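Local coordinates for protein purine nucleoside phosphorylase (PDB 6B2L) that probably catalyses the reversible phosphorolysis of purine nucleosides such as inosine and guanosine, releasing the free base and ribose 1-phosphate, at residues A[115-120]-A[221-226]; A[200-205]-A[257-262]; A[129-134]-A[240-245]. One frame throughout, in Å; residues are numbered along the deposited sequence.

Contact 1 of 3, residues A[115-120]-A[221-226]; sequences ITNLAG and MSTVPE. With 2IM (piperidin-2-imine), chain I; DMS (dimethyl sulfoxide), chain C.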
loop_
_atom_site.group_PDB
_atom_site.type_symbol
_atom_site.label_atom_id
_atom_site.label_comp_id
_atom_site.label_asym_id
_atom_site.label_seq_id
_atom_site.Cartn_x
_atom_site.Cartn_y
_atom_site.Cartn_z
ATOM N N ILE A 115 -14.020 1.460 -21.127
ATOM C CA ILE A 115 -12.606 1.153 -20.835
ATOM C C ILE A 115 -12.275 -0.302 -21.173
ATOM O O ILE A 115 -13.056 -1.201 -20.855
ATOM C CB ILE A 115 -12.290 1.417 -19.350
ATOM C CG1 ILE A 115 -12.663 2.851 -18.960
ATOM C CG2 ILE A 115 -10.785 1.161 -19.081
ATOM C CD1 ILE A 115 -12.562 3.138 -17.439
ATOM N N THR A 116 -11.120 -0.544 -21.826
ATOM C CA THR A 116 -10.600 -1.908 -21.986
ATOM C C THR A 116 -9.207 -2.006 -21.359
ATOM O O THR A 116 -8.518 -0.994 -21.169
ATOM C CB THR A 116 -10.553 -2.367 -23.463
ATOM O OG1 THR A 116 -9.658 -1.523 -24.227
ATOM C CG2 THR A 116 -11.973 -2.339 -24.094
ATOM N N ASN A 117 -8.819 -3.234 -20.982
ATOM C CA ASN A 117 -7.480 -3.490 -20.439
ATOM C C ASN A 117 -7.084 -4.939 -20.718
ATOM O O ASN A 117 -7.912 -5.765 -21.100
ATOM C CB ASN A 117 -7.390 -3.200 -18.923
ATOM C CG ASN A 117 -8.276 -4.102 -18.078
ATOM O OD1 ASN A 117 -8.135 -5.322 -18.083
ATOM N ND2 ASN A 117 -9.122 -3.482 -17.259
ATOM N N LEU A 118 -5.784 -5.227 -20.577
ATOM C CA LEU A 118 -5.252 -6.592 -20.564
ATOM C C LEU A 118 -5.019 -7.046 -19.124
ATOM O O LEU A 118 -4.497 -6.291 -18.292
ATOM C CB LEU A 118 -3.950 -6.665 -21.354
ATOM C CG LEU A 118 -4.116 -6.572 -22.877
ATOM C CD1 LEU A 118 -2.909 -5.893 -23.476
ATOM C CD2 LEU A 118 -4.301 -7.956 -23.465
ATOM N N ALA A 119 -5.425 -8.278 -18.813
ATOM C CA ALA A 119 -5.377 -8.756 -17.435
ATOM C C ALA A 119 -4.905 -10.205 -17.370
ATOM O O ALA A 119 -5.008 -10.973 -18.340
ATOM C CB ALA A 119 -6.744 -8.646 -16.766
ATOM N N GLY A 120 -4.399 -10.580 -16.196
ATOM C CA GLY A 120 -4.171 -11.984 -15.891
ATOM C C GLY A 120 -5.423 -12.631 -15.316
ATOM O O GLY A 120 -6.157 -12.030 -14.522
ATOM N N MET A 221 -3.010 -3.775 -13.862
ATOM C CA MET A 221 -2.266 -2.615 -13.364
ATOM C C MET A 221 -2.862 -1.276 -13.785
ATOM O O MET A 221 -2.139 -0.273 -13.796
ATOM C CB MET A 221 -0.810 -2.679 -13.847
ATOM C CG MET A 221 -0.105 -3.980 -13.577
ATOM S SD MET A 221 1.545 -3.972 -14.381
ATOM C CE MET A 221 1.931 -5.697 -14.190
ATOM N N SER A 222 -4.137 -1.242 -14.172
ATOM C CA SER A 222 -4.767 0.001 -14.663
ATOM C C SER A 222 -6.211 0.086 -14.166
ATOM O O SER A 222 -6.632 -0.640 -13.262
ATOM C CB SER A 222 -4.701 0.054 -16.190
ATOM O OG SER A 222 -5.569 -0.902 -16.784
ATOM N N THR A 223 -6.966 0.997 -14.790
ATOM C CA THR A 223 -8.431 1.006 -14.824
ATOM C C THR A 223 -9.081 1.514 -13.531
ATOM O O THR A 223 -9.891 2.453 -13.580
ATOM C CB THR A 223 -8.951 -0.383 -15.216
ATOM O OG1 THR A 223 -8.465 -0.681 -16.551
ATOM C CG2 THR A 223 -10.483 -0.400 -15.236
ATOM N N VAL A 224 -8.719 0.961 -12.364
ATOM C CA VAL A 224 -9.392 1.367 -11.124
ATOM C C VAL A 224 -9.209 2.849 -10.818
ATOM O O VAL A 224 -10.177 3.492 -10.353
ATOM C CB VAL A 224 -8.943 0.433 -9.965
ATOM C CG1 VAL A 224 -9.323 0.967 -8.599
ATOM C CG2 VAL A 224 -9.559 -0.955 -10.172
ATOM N N PRO A 225 -8.021 3.469 -11.012
ATOM C CA PRO A 225 -7.926 4.938 -10.783
ATOM C C PRO A 225 -8.925 5.745 -11.621
ATOM O O PRO A 225 -9.617 6.641 -11.076
ATOM C CB PRO A 225 -6.455 5.249 -11.149
ATOM C CG PRO A 225 -5.721 3.954 -10.854
ATOM C CD PRO A 225 -6.703 2.897 -11.373
ATOM N N GLU A 226 -9.030 5.453 -12.934
ATOM C CA GLU A 226 -9.962 6.192 -13.794
ATOM C C GLU A 226 -11.406 5.927 -13.410
ATOM O O GLU A 226 -12.242 6.844 -13.449
ATOM C CB GLU A 226 -9.757 5.816 -15.270
ATOM C CG GLU A 226 -8.358 5.960 -15.798
ATOM C CD GLU A 226 -7.589 4.648 -15.668
ATOM O OE1 GLU A 226 -7.169 4.361 -14.548
ATOM O OE2 GLU A 226 -7.455 3.887 -16.665
HETATM N N2 2IM I . -0.651 -11.637 -16.368
HETATM C C1 2IM I . -0.859 -10.452 -16.705
HETATM N N1 2IM I . -0.939 -9.446 -15.693
HETATM C C4 2IM I . -1.219 -8.053 -15.957
HETATM C C5 2IM I . -1.130 -7.661 -17.432
HETATM C C3 2IM I . -1.676 -8.724 -18.354
HETATM C C2 2IM I . -1.026 -10.076 -18.172
HETATM S S DMS C . -3.575 -2.224 -20.263
HETATM O O DMS C . -4.576 -2.848 -21.176
HETATM C C1 DMS C . -3.264 -0.505 -20.703
HETATM C C2 DMS C . -4.074 -2.216 -18.551
HETATM O O HOH W 1 -5.171 -4.323 -16.671
HETATM O O HOH W 2 -2.361 -4.084 -16.751
#

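Contact 2 of 3, residues A[200-205]-A[257-262]; sequences PTYESP and INHEKV. With 2IM (piperidin-2-imine), chain I; DMS (dimethyl sulfoxide), chain D.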
loop_
_atom_site.group_PDB
_atom_site.type_symbol
_atom_site.label_atom_id
_atom_site.label_comp_id
_atom_site.label_asym_id
_atom_site.label_seq_id
_atom_site.Cartn_x
_atom_site.Cartn_y
_atom_site.Cartn_z
ATOM N N PRO A 200 5.059 -2.290 -11.606
ATOM C CA PRO A 200 4.928 -2.873 -12.952
ATOM C C PRO A 200 5.364 -4.338 -13.099
ATOM O O PRO A 200 5.295 -4.863 -14.234
ATOM C CB PRO A 200 5.851 -1.971 -13.779
ATOM C CG PRO A 200 7.012 -1.708 -12.814
ATOM C CD PRO A 200 6.299 -1.507 -11.487
ATOM N N THR A 201 5.832 -4.979 -12.030
ATOM C CA THR A 201 6.091 -6.415 -12.090
ATOM C C THR A 201 4.777 -7.167 -12.249
ATOM O O THR A 201 3.787 -6.856 -11.591
ATOM C CB THR A 201 6.824 -6.918 -10.832
ATOM O OG1 THR A 201 6.096 -6.554 -9.653
ATOM C CG2 THR A 201 8.272 -6.324 -10.722
ATOM N N TYR A 202 4.779 -8.198 -13.098
ATOM C CA TYR A 202 3.638 -9.093 -13.128
ATOM C C TYR A 202 3.446 -9.698 -11.746
ATOM O O TYR A 202 4.405 -9.827 -10.966
ATOM C CB TYR A 202 3.837 -10.180 -14.203
ATOM C CG TYR A 202 3.838 -9.658 -15.651
ATOM C CD1 TYR A 202 2.757 -8.982 -16.160
ATOM C CD2 TYR A 202 4.946 -9.818 -16.459
ATOM C CE1 TYR A 202 2.755 -8.502 -17.468
ATOM C CE2 TYR A 202 4.960 -9.353 -17.761
ATOM C CZ TYR A 202 3.858 -8.685 -18.253
ATOM O OH TYR A 202 3.875 -8.202 -19.547
ATOM N N GLU A 203 2.187 -10.012 -11.419
ATOM C CA GLU A 203 1.886 -10.758 -10.201
ATOM C C GLU A 203 2.754 -12.007 -10.078
ATOM O O GLU A 203 2.914 -12.767 -11.041
ATOM C CB GLU A 203 0.381 -11.115 -10.199
ATOM C CG GLU A 203 -0.108 -12.108 -11.325
ATOM C CD GLU A 203 -0.539 -11.467 -12.644
ATOM O OE1 GLU A 203 -0.268 -10.273 -12.869
ATOM O OE2 GLU A 203 -1.156 -12.188 -13.473
ATOM N N SER A 204 3.336 -12.206 -8.885
ATOM C CA SER A 204 4.158 -13.392 -8.657
ATOM C C SER A 204 3.269 -14.629 -8.524
ATOM O O SER A 204 2.083 -14.514 -8.224
ATOM C CB SER A 204 5.012 -13.235 -7.404
ATOM O OG SER A 204 4.213 -13.308 -6.228
ATOM N N PRO A 205 3.821 -15.827 -8.712
ATOM C CA PRO A 205 2.980 -17.028 -8.537
ATOM C C PRO A 205 2.255 -17.057 -7.200
ATOM O O PRO A 205 1.074 -17.453 -7.122
ATOM C CB PRO A 205 3.986 -18.175 -8.661
ATOM C CG PRO A 205 5.031 -17.630 -9.603
ATOM C CD PRO A 205 5.141 -16.150 -9.308
ATOM N N ILE A 257 5.379 -15.447 -17.807
ATOM C CA ILE A 257 4.531 -14.371 -18.317
ATOM C C ILE A 257 5.453 -13.326 -18.928
ATOM O O ILE A 257 6.472 -12.983 -18.318
ATOM C CB ILE A 257 3.694 -13.738 -17.181
ATOM C CG1 ILE A 257 2.993 -14.806 -16.325
ATOM C CG2 ILE A 257 2.698 -12.735 -17.741
ATOM C CD1 ILE A 257 2.422 -14.266 -15.002
ATOM N N ASN A 258 5.118 -12.802 -20.115
ATOM C CA ASN A 258 5.974 -11.750 -20.675
ATOM C C ASN A 258 5.204 -10.852 -21.637
ATOM O O ASN A 258 4.122 -11.195 -22.124
ATOM C CB ASN A 258 7.258 -12.327 -21.319
ATOM C CG ASN A 258 7.055 -12.934 -22.705
ATOM O OD1 ASN A 258 6.523 -12.304 -23.618
ATOM N ND2 ASN A 258 7.561 -14.149 -22.879
ATOM N N HIS A 259 5.745 -9.643 -21.839
ATOM C CA HIS A 259 5.008 -8.611 -22.568
ATOM C C HIS A 259 4.745 -9.033 -24.012
ATOM O O HIS A 259 3.690 -8.723 -24.568
ATOM C CB HIS A 259 5.787 -7.294 -22.517
ATOM C CG HIS A 259 5.050 -6.112 -23.065
ATOM N ND1 HIS A 259 3.820 -5.701 -22.592
ATOM C CD2 HIS A 259 5.404 -5.211 -24.012
ATOM C CE1 HIS A 259 3.438 -4.616 -23.245
ATOM N NE2 HIS A 259 4.378 -4.303 -24.117
ATOM N N GLU A 260 5.684 -9.752 -24.629
ATOM C CA GLU A 260 5.484 -10.158 -26.021
ATOM C C GLU A 260 4.306 -11.121 -26.144
ATOM O O GLU A 260 3.512 -11.047 -27.110
ATOM C CB GLU A 260 6.769 -10.783 -26.568
ATOM C CG GLU A 260 7.924 -9.787 -26.714
ATOM C CD GLU A 260 8.427 -9.250 -25.381
ATOM O OE1 GLU A 260 8.625 -10.055 -24.448
ATOM O OE2 GLU A 260 8.609 -8.020 -25.264
ATOM N N LYS A 261 4.160 -12.032 -25.190
ATOM C CA LYS A 261 3.024 -12.953 -25.242
ATOM C C LYS A 261 1.715 -12.213 -25.028
ATOM O O LYS A 261 0.698 -12.504 -25.679
ATOM C CB LYS A 261 3.165 -14.047 -24.184
ATOM C CG LYS A 261 4.339 -14.986 -24.325
ATOM C CD LYS A 261 4.191 -16.083 -23.281
ATOM C CE LYS A 261 5.466 -16.839 -23.020
ATOM N NZ LYS A 261 5.277 -17.760 -21.872
ATOM N N VAL A 262 1.733 -11.230 -24.133
ATOM C CA VAL A 262 0.544 -10.442 -23.858
ATOM C C VAL A 262 0.082 -9.719 -25.112
ATOM O O VAL A 262 -1.102 -9.759 -25.467
ATOM C CB VAL A 262 0.831 -9.455 -22.718
ATOM C CG1 VAL A 262 -0.332 -8.480 -22.542
ATOM C CG2 VAL A 262 1.066 -10.216 -21.427
HETATM N N2 2IM I . -0.651 -11.637 -16.368
HETATM C C1 2IM I . -0.859 -10.452 -16.705
HETATM N N1 2IM I . -0.939 -9.446 -15.693
HETATM C C4 2IM I . -1.219 -8.053 -15.957
HETATM C C5 2IM I . -1.130 -7.661 -17.432
HETATM C C3 2IM I . -1.676 -8.724 -18.354
HETATM C C2 2IM I . -1.026 -10.076 -18.172
HETATM S S DMS D . 0.993 -5.632 -20.000
HETATM O O DMS D . 2.163 -6.461 -20.486
HETATM C C1 DMS D . 1.083 -4.805 -18.387
HETATM C C2 DMS D . 0.721 -4.270 -21.149
#

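Contact 3 of 3, residues A[129-134]-A[240-245]; sequences GDFVLI and VSLIAN. With 2IM (piperidin-2-imine), chain I.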
loop_
_atom_site.group_PDB
_atom_site.type_symbol
_atom_site.label_atom_id
_atom_site.label_comp_id
_atom_site.label_asym_id
_atom_site.label_seq_id
_atom_site.Cartn_x
_atom_site.Cartn_y
_atom_site.Cartn_z
ATOM N N GLY A 129 -7.610 -15.266 -24.150
ATOM C CA GLY A 129 -8.518 -14.817 -25.180
ATOM C C GLY A 129 -9.949 -14.571 -24.725
ATOM O O GLY A 129 -10.762 -14.085 -25.539
ATOM N N ASP A 130 -10.294 -14.933 -23.485
ATOM C CA ASP A 130 -11.625 -14.639 -22.954
ATOM C C ASP A 130 -11.753 -13.156 -22.590
ATOM O O ASP A 130 -10.767 -12.440 -22.414
ATOM C CB ASP A 130 -11.924 -15.490 -21.705
ATOM C CG ASP A 130 -12.121 -16.981 -21.997
ATOM O OD1 ASP A 130 -12.328 -17.405 -23.165
ATOM O OD2 ASP A 130 -12.111 -17.759 -21.012
ATOM N N PHE A 131 -13.001 -12.689 -22.526
ATOM C CA PHE A 131 -13.342 -11.341 -22.080
ATOM C C PHE A 131 -14.041 -11.406 -20.717
ATOM O O PHE A 131 -14.867 -12.304 -20.483
ATOM C CB PHE A 131 -14.289 -10.652 -23.081
ATOM C CG PHE A 131 -13.727 -10.481 -24.483
ATOM C CD1 PHE A 131 -12.716 -9.568 -24.735
ATOM C CD2 PHE A 131 -14.274 -11.169 -25.536
ATOM C CE1 PHE A 131 -12.222 -9.408 -26.012
ATOM C CE2 PHE A 131 -13.794 -11.011 -26.823
ATOM C CZ PHE A 131 -12.753 -10.124 -27.051
ATOM N N VAL A 132 -13.765 -10.436 -19.843
ATOM C CA VAL A 132 -14.447 -10.322 -18.541
ATOM C C VAL A 132 -15.080 -8.936 -18.393
ATOM O O VAL A 132 -14.379 -7.914 -18.407
ATOM C CB VAL A 132 -13.484 -10.605 -17.378
ATOM C CG1 VAL A 132 -14.168 -10.425 -16.030
ATOM C CG2 VAL A 132 -12.937 -12.019 -17.511
ATOM N N LEU A 133 -16.416 -8.912 -18.267
ATOM C CA LEU A 133 -17.146 -7.709 -17.898
ATOM C C LEU A 133 -16.909 -7.455 -16.405
ATOM O O LEU A 133 -17.263 -8.298 -15.580
ATOM C CB LEU A 133 -18.642 -7.901 -18.179
ATOM C CG LEU A 133 -19.048 -8.344 -19.596
ATOM C CD1 LEU A 133 -20.556 -8.476 -19.735
ATOM C CD2 LEU A 133 -18.526 -7.383 -20.649
ATOM N N ILE A 134 -16.302 -6.325 -16.047
ATOM C CA ILE A 134 -15.922 -6.082 -14.645
ATOM C C ILE A 134 -17.144 -5.611 -13.858
ATOM O O ILE A 134 -17.833 -4.668 -14.269
ATOM C CB ILE A 134 -14.783 -5.059 -14.574
ATOM C CG1 ILE A 134 -13.527 -5.623 -15.225
ATOM C CG2 ILE A 134 -14.507 -4.674 -13.127
ATOM C CD1 ILE A 134 -12.393 -4.630 -15.388
ATOM N N VAL A 240 -13.953 -3.669 -19.483
ATOM C CA VAL A 240 -13.845 -5.033 -20.006
ATOM C C VAL A 240 -12.366 -5.416 -20.046
ATOM O O VAL A 240 -11.552 -4.691 -20.626
ATOM C CB VAL A 240 -14.474 -5.157 -21.402
ATOM C CG1 VAL A 240 -14.371 -6.604 -21.928
ATOM C CG2 VAL A 240 -15.970 -4.732 -21.371
ATOM N N SER A 241 -12.026 -6.531 -19.413
ATOM C CA SER A 241 -10.676 -7.102 -19.455
ATOM C C SER A 241 -10.576 -8.168 -20.552
ATOM O O SER A 241 -11.467 -9.028 -20.686
ATOM C CB SER A 241 -10.299 -7.761 -18.124
ATOM O OG SER A 241 -10.074 -6.818 -17.095
ATOM N N LEU A 242 -9.475 -8.117 -21.332
ATOM C CA LEU A 242 -9.042 -9.219 -22.191
ATOM C C LEU A 242 -8.022 -10.067 -21.429
ATOM O O LEU A 242 -7.015 -9.534 -20.925
ATOM C CB LEU A 242 -8.420 -8.692 -23.487
ATOM C CG LEU A 242 -7.715 -9.725 -24.365
ATOM C CD1 LEU A 242 -8.688 -10.823 -24.840
ATOM C CD2 LEU A 242 -7.149 -8.993 -25.571
ATOM N N ILE A 243 -8.277 -11.374 -21.330
ATOM C CA ILE A 243 -7.414 -12.275 -20.558
ATOM C C ILE A 243 -6.214 -12.692 -21.393
ATOM O O ILE A 243 -6.360 -13.353 -22.426
ATOM C CB ILE A 243 -8.191 -13.511 -20.081
ATOM C CG1 ILE A 243 -9.437 -13.083 -19.284
ATOM C CG2 ILE A 243 -7.290 -14.410 -19.244
ATOM C CD1 ILE A 243 -9.131 -12.162 -18.099
ATOM N N ALA A 244 -5.003 -12.347 -20.924
ATOM C CA ALA A 244 -3.787 -12.702 -21.651
ATOM C C ALA A 244 -3.302 -14.115 -21.344
ATOM O O ALA A 244 -2.682 -14.747 -22.199
ATOM C CB ALA A 244 -2.674 -11.701 -21.343
ATOM N N ASN A 245 -3.602 -14.633 -20.150
ATOM C CA ASN A 245 -3.028 -15.879 -19.629
ATOM C C ASN A 245 -3.816 -16.217 -18.373
ATOM O O ASN A 245 -4.485 -15.341 -17.814
ATOM C CB ASN A 245 -1.539 -15.722 -19.309
ATOM C CG ASN A 245 -1.297 -14.844 -18.071
ATOM O OD1 ASN A 245 -1.516 -13.635 -18.101
ATOM N ND2 ASN A 245 -0.863 -15.459 -16.982
HETATM N N2 2IM I . -0.651 -11.637 -16.368
HETATM C C1 2IM I . -0.859 -10.452 -16.705
HETATM N N1 2IM I . -0.939 -9.446 -15.693
HETATM C C4 2IM I . -1.219 -8.053 -15.957
HETATM C C5 2IM I . -1.130 -7.661 -17.432
HETATM C C3 2IM I . -1.676 -8.724 -18.354
HETATM C C2 2IM I . -1.026 -10.076 -18.172
#

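Contact 1 of 3, residues A[115-120]-A[221-226]
The Asn117–Thr223 link is set by two torsions. The Asn117 amide sits between its own backbone N and carbonyl carbon (chi1 64°), while OG1 of Thr223 lies beside its backbone N, anti to the carbonyl carbon. Strand 112-121, in the central sheet of this phosphorylase-superfamily fold, thereby meets the loop that runs into helix 224-232. Asn117 ND2 donates to Thr223 OG1 over 3.0 Å, at an N-H...O angle of 145°. The acceptor is tilted 22° out of the amide plane, and the two side chains cross at about a right angle. Asn117 OD1 is bonded to Ser241 on strand 236-246, so both ends of the amide are held, which fixes its rotation. Thr223 occupies the N-cap position, but its hydroxyl makes no capping bond.

Ile115 and Thr223 run antiparallel alongside each other, the CG2 methyl of Ile115 lying 3.9 Å from OG1 of Thr223. Ile115 CD1 extends to CB of Glu226 at 4.4 Å, a looser touch. The Glu226 carboxylate itself forms a salt bridge with Arg86, which also donates to the carbonyl of Thr116.

Beyond Asn117 the two segments diverge. A dimethyl sulfoxide, probably from the crystallisation liquor, accepts from Leu118 N at 2.7 Å through its oxygen, and one water donates to Leu118 O at 2.6 Å. A second water links the segments: it accepts from Met221 N at 3.0 Å and donates weakly to Leu118 O at 3.4 Å.

Contact 2 of 3, residues A[200-205]-A[257-262]
Tyr202 and Ile257 form the tight part of this contact, which walls the ligand pocket of the phosphorylase-superfamily fold at a subunit interface and joins the loop preceding helix 205-213 to the N-terminal end of helix 259-283. In a CH-pi arrangement, Ile257 CG2 stands 3.8 Å from the centroid of the Tyr202 ring and only 9° off its normal, directly over the face. That methyl is anti to the backbone N of Ile257, which turns it onto the ring. At the far end of the ring, Tyr202 OH abuts the first turn of the helix, 3.3 Å from His259 CA. The same hydroxyl donates at 2.6 Å to the oxygen of a dimethyl sulfoxide, probably from the crystallisation liquor. His259 ND1 donates to it at 2.8 Å, so one solvent oxygen bridges the two side chains. Phe161 of the second subunit packs against Tyr202 and His259.

Glu203, bent at chi2, turns its carboxylate to the bound piperidin-2-imine: OE1 takes ligand N1 at 3.0 Å, nearly straight at 173°, and OE2 takes N2. Ser247 also bonds OE2. This two-pronged grip is consistent with the purine-recognising glutamate of trimeric nucleoside phosphorylases.

Packing loosens where Glu203 OE2 and Ile257 CD1 stand 4.4 Å apart. On the solvent side, Glu260 and Lys261 are exposed and poorly ordered. The backbone there is nevertheless anchored, as Asn258 caps the helix with OD1 accepting from Lys261 N at 2.9 Å.

Contact 3 of 3, residues A[129-134]-A[240-245]
Val132 and Ser241 face each other as an antiparallel hydrogen-bonded pair: Val132 N reaches Ser241 O at 2.8 Å and Ser241 N reaches Val132 O at 2.9 Å. Phe131 with Leu242 and Leu133 with Val240 are the flanking non-hydrogen-bonded pairs; the N-to-C directions of 131-134 and 240-245 differ by 153°, close to antiparallel. Toward Gly129 the pairing becomes a G1-type beta bulge, with two residues opposite Ile243: Gly129 N gives to Ile243 O at 2.9 Å, and Ile243 N to Asp130 O, also at 2.9 Å. The positive phi of Gly129 (96°) belongs to this bulge.

Around the backbone, side chains sort by face. On one, Leu133 CD2 lies beside Val240 CG2 at 3.8 Å, while Phe131 CE1 approaches Leu242 CD1 at 4.0 Å, the methyl oblique to the ring. On the face of Val132 and Ser241, Val132 CG2 meets Ile243 CD1 at 3.9 Å.

Further along, Asn245 OD1 accepts from N2 of the piperidin-2-imine at 2.8 Å. Its ND2 is bonded to Asp250 and Ser247, which fixes the flip of the amide and presents oxygen to the ligand.

Helix 259-283 covers the Phe131 face: Arg269 and Leu272 touch the Phe131 side chain and the Trp276 ring meets its ring. Val218 of strand 218-220 touches Val132, Ser241 and Ile243. Strand 189-196 borders strand 131-139, and strand 236-246 lies between 131-139 (antiparallel) and 112-121 (parallel).

In the fold
From the N terminus, strand 112-121 comes first; contact 1 brings the chain back to it about a hundred residues later, at the loop leading into helix 224-232. The loop starting at 129-134, inside that span, is closed beyond it by contact 3 at strand 236-246. Contact 2 starts inside both spans, at 200-205, and ends past them at 257-262, so all three cross and none is enclosed by another. Contacts 1 and 3 share one sheet, where strands 112-121 and 236-246 are neighbours, and contact 2 ties helix 259-283 to the loop before helix 205-213. All three touch the bound piperidin-2-imine; Val262 packs on Leu118 and Ala244.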